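Local atomic coordinates of putative uronate isomerase (Thermotoga maritima, PDB entry 4NAR), a protein that belongs to the lactate racemase family and may accordingly interconvert the two stereoisomers of lactate, although its actual substrate is uncertain. Residues A[305-311]-A[375-381]. Residues are numbered along the deposited sequence; the frame is centred on the assembly and turned at random.
Sequences IIYAPHI and VILATSI
I306 and A378 are hydrogen-bonded across the parallel strands 302-308 and 373-379, neighbours in a five-stranded parallel beta-sheet, in which I306 lies opposite L377 and Y307 opposite A378. The backbone of I306 reaches both ways: its N gives a nearly straight bond to I376 O (2.8 Å, 168° at the hydrogen), and its O takes A378 N at 2.9 Å. A378 O then accepts from A308 N, also at 2.9 Å, while on its other edge strand 302-308 bonds to strand 268-274 through I305 and Y307.

Apolar side chains meet on both faces of the strand pair. On the face of I305, I376 and A378, the isoleucines lie side by side and point the same way; CG2 of I305, anti to the backbone N, reaches A378 CB, and Y307, two residues on and on the same face, brings CD1 to the same methyl. On the other face I306 CD1 meets V375 CG1 at 3.6 Å and L377 CD2 at 4.0 Å, against helix 282-285, where I306 touches A285 and L377 touches V282. Further on, I311 CG2 meets I381 CD1 at an oblique crossing.

A type I turn runs from A308 to I311, and T379 OG1 accepts from I381 N at 2.9 Å, closing an ST turn. The two loops are tied by S380, which grips a single carbonyl twice: its N lies nearly in line with the C=O of I311, though the N-H is bent, 135° at the hydrogen, whereas its OG, placed between backbone N and carbonyl carbon (chi1 52°), gives its hydrogen to I311 O from well above the carbonyl plane, at 2.7 Å.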
loop_
_atom_site.group_PDB
_atom_site.type_symbol
_atom_site.label_atom_id
_atom_site.label_comp_id
_atom_site.label_asym_id
_atom_site.label_seq_id
_atom_site.Cartn_x
_atom_site.Cartn_y
_atom_site.Cartn_z
ATOM N N ILE A 305 3.254 -1.144 -20.243
ATOM C CA ILE A 305 1.865 -1.418 -20.576
ATOM C C ILE A 305 1.160 -2.079 -19.403
ATOM O O ILE A 305 1.466 -3.219 -19.025
ATOM C CB ILE A 305 1.763 -2.350 -21.803
ATOM C CG1 ILE A 305 2.362 -1.665 -23.031
ATOM C CG2 ILE A 305 0.315 -2.769 -22.049
ATOM C CD1 ILE A 305 2.935 -2.640 -24.046
ATOM N N ILE A 306 0.198 -1.367 -18.837
ATOM C CA ILE A 306 -0.566 -1.867 -17.714
ATOM C C ILE A 306 -1.783 -2.608 -18.265
ATOM O O ILE A 306 -2.798 -2.005 -18.657
ATOM C CB ILE A 306 -0.967 -0.703 -16.791
ATOM C CG1 ILE A 306 0.295 -0.116 -16.159
ATOM C CG2 ILE A 306 -1.969 -1.158 -15.715
ATOM C CD1 ILE A 306 0.190 1.365 -15.891
ATOM N N TYR A 307 -1.669 -3.929 -18.322
ATOM C CA TYR A 307 -2.704 -4.725 -18.951
ATOM C C TYR A 307 -3.695 -5.168 -17.883
ATOM O O TYR A 307 -3.357 -5.965 -16.997
ATOM C CB TYR A 307 -2.067 -5.901 -19.699
ATOM C CG TYR A 307 -3.030 -6.925 -20.261
ATOM C CD1 TYR A 307 -4.097 -6.557 -21.088
ATOM C CD2 TYR A 307 -2.846 -8.272 -19.992
ATOM C CE1 TYR A 307 -4.976 -7.533 -21.615
ATOM C CE2 TYR A 307 -3.700 -9.242 -20.507
ATOM C CZ TYR A 307 -4.760 -8.878 -21.313
ATOM O OH TYR A 307 -5.577 -9.878 -21.801
ATOM N N ALA A 308 -4.906 -4.612 -17.963
ATOM C CA ALA A 308 -5.945 -4.795 -16.960
ATOM C C ALA A 308 -7.311 -4.512 -17.583
ATOM O O ALA A 308 -7.912 -3.452 -17.329
ATOM C CB ALA A 308 -5.692 -3.870 -15.783
ATOM N N PRO A 309 -7.813 -5.464 -18.393
ATOM C CA PRO A 309 -9.052 -5.292 -19.168
ATOM C C PRO A 309 -10.276 -4.943 -18.330
ATOM O O PRO A 309 -11.254 -4.415 -18.871
ATOM C CB PRO A 309 -9.264 -6.671 -19.823
ATOM C CG PRO A 309 -8.433 -7.639 -18.994
ATOM C CD PRO A 309 -7.239 -6.814 -18.558
ATOM N N HIS A 310 -10.237 -5.255 -17.040
ATOM C CA HIS A 310 -11.398 -5.086 -16.172
ATOM C C HIS A 310 -11.510 -3.665 -15.600
ATOM O O HIS A 310 -12.573 -3.253 -15.144
ATOM C CB HIS A 310 -11.332 -6.107 -15.027
ATOM C CG HIS A 310 -10.009 -6.130 -14.319
ATOM N ND1 HIS A 310 -8.858 -6.654 -14.894
ATOM C CD2 HIS A 310 -9.634 -5.690 -13.089
ATOM C CE1 HIS A 310 -7.855 -6.547 -14.050
ATOM N NE2 HIS A 310 -8.294 -5.958 -12.941
ATOM N N ILE A 311 -10.410 -2.924 -15.609
ATOM C CA ILE A 311 -10.384 -1.621 -14.957
ATOM C C ILE A 311 -11.098 -0.557 -15.795
ATOM O O ILE A 311 -10.911 -0.487 -17.023
ATOM C CB ILE A 311 -8.938 -1.181 -14.642
ATOM C CG1 ILE A 311 -8.346 -2.079 -13.550
ATOM C CG2 ILE A 311 -8.878 0.299 -14.210
ATOM C CD1 ILE A 311 -6.932 -1.692 -13.150
ATOM N N VAL A 375 3.837 5.276 -20.586
ATOM C CA VAL A 375 2.945 4.448 -19.767
ATOM C C VAL A 375 1.629 4.253 -20.499
ATOM O O VAL A 375 0.927 5.228 -20.817
ATOM C CB VAL A 375 2.614 5.107 -18.403
ATOM C CG1 VAL A 375 1.635 4.223 -17.615
ATOM C CG2 VAL A 375 3.890 5.394 -17.618
ATOM N N ILE A 376 1.283 3.003 -20.767
ATOM C CA ILE A 376 0.106 2.726 -21.577
ATOM C C ILE A 376 -0.933 1.956 -20.774
ATOM O O ILE A 376 -0.610 0.996 -20.072
ATOM C CB ILE A 376 0.499 1.964 -22.856
ATOM C CG1 ILE A 376 1.405 2.856 -23.715
ATOM C CG2 ILE A 376 -0.738 1.515 -23.652
ATOM C CD1 ILE A 376 2.640 2.133 -24.262
ATOM N N LEU A 377 -2.181 2.407 -20.864
ATOM C CA LEU A 377 -3.290 1.731 -20.221
ATOM C C LEU A 377 -3.958 0.779 -21.217
ATOM O O LEU A 377 -4.542 1.219 -22.224
ATOM C CB LEU A 377 -4.316 2.741 -19.705
ATOM C CG LEU A 377 -3.935 3.611 -18.500
ATOM C CD1 LEU A 377 -5.184 4.252 -17.829
ATOM C CD2 LEU A 377 -3.121 2.809 -17.491
ATOM N N ALA A 378 -3.855 -0.522 -20.948
ATOM C CA ALA A 378 -4.596 -1.525 -21.717
ATOM C C ALA A 378 -5.747 -2.052 -20.855
ATOM O O ALA A 378 -5.686 -3.157 -20.307
ATOM C CB ALA A 378 -3.679 -2.661 -22.167
ATOM N N THR A 379 -6.786 -1.229 -20.730
ATOM C CA THR A 379 -7.879 -1.464 -19.799
ATOM C C THR A 379 -9.200 -1.157 -20.509
ATOM O O THR A 379 -9.210 -0.920 -21.720
ATOM C CB THR A 379 -7.741 -0.556 -18.542
ATOM O OG1 THR A 379 -8.300 0.738 -18.798
ATOM C CG2 THR A 379 -6.279 -0.376 -18.131
ATOM N N SER A 380 -10.315 -1.159 -19.780
ATOM C CA SER A 380 -11.581 -0.796 -20.417
ATOM C C SER A 380 -11.880 0.700 -20.285
ATOM O O SER A 380 -12.999 1.153 -20.553
ATOM C CB SER A 380 -12.757 -1.671 -19.950
ATOM O OG SER A 380 -12.836 -1.704 -18.546
ATOM N N ILE A 381 -10.861 1.458 -19.886
ATOM C CA ILE A 381 -10.893 2.911 -20.012
ATOM C C ILE A 381 -10.669 3.255 -21.494
ATOM O O ILE A 381 -9.691 2.781 -22.107
ATOM C CB ILE A 381 -9.819 3.561 -19.112
ATOM C CG1 ILE A 381 -10.112 3.216 -17.645
ATOM C CG2 ILE A 381 -9.746 5.082 -19.344
ATOM C CD1 ILE A 381 -9.006 3.537 -16.691
#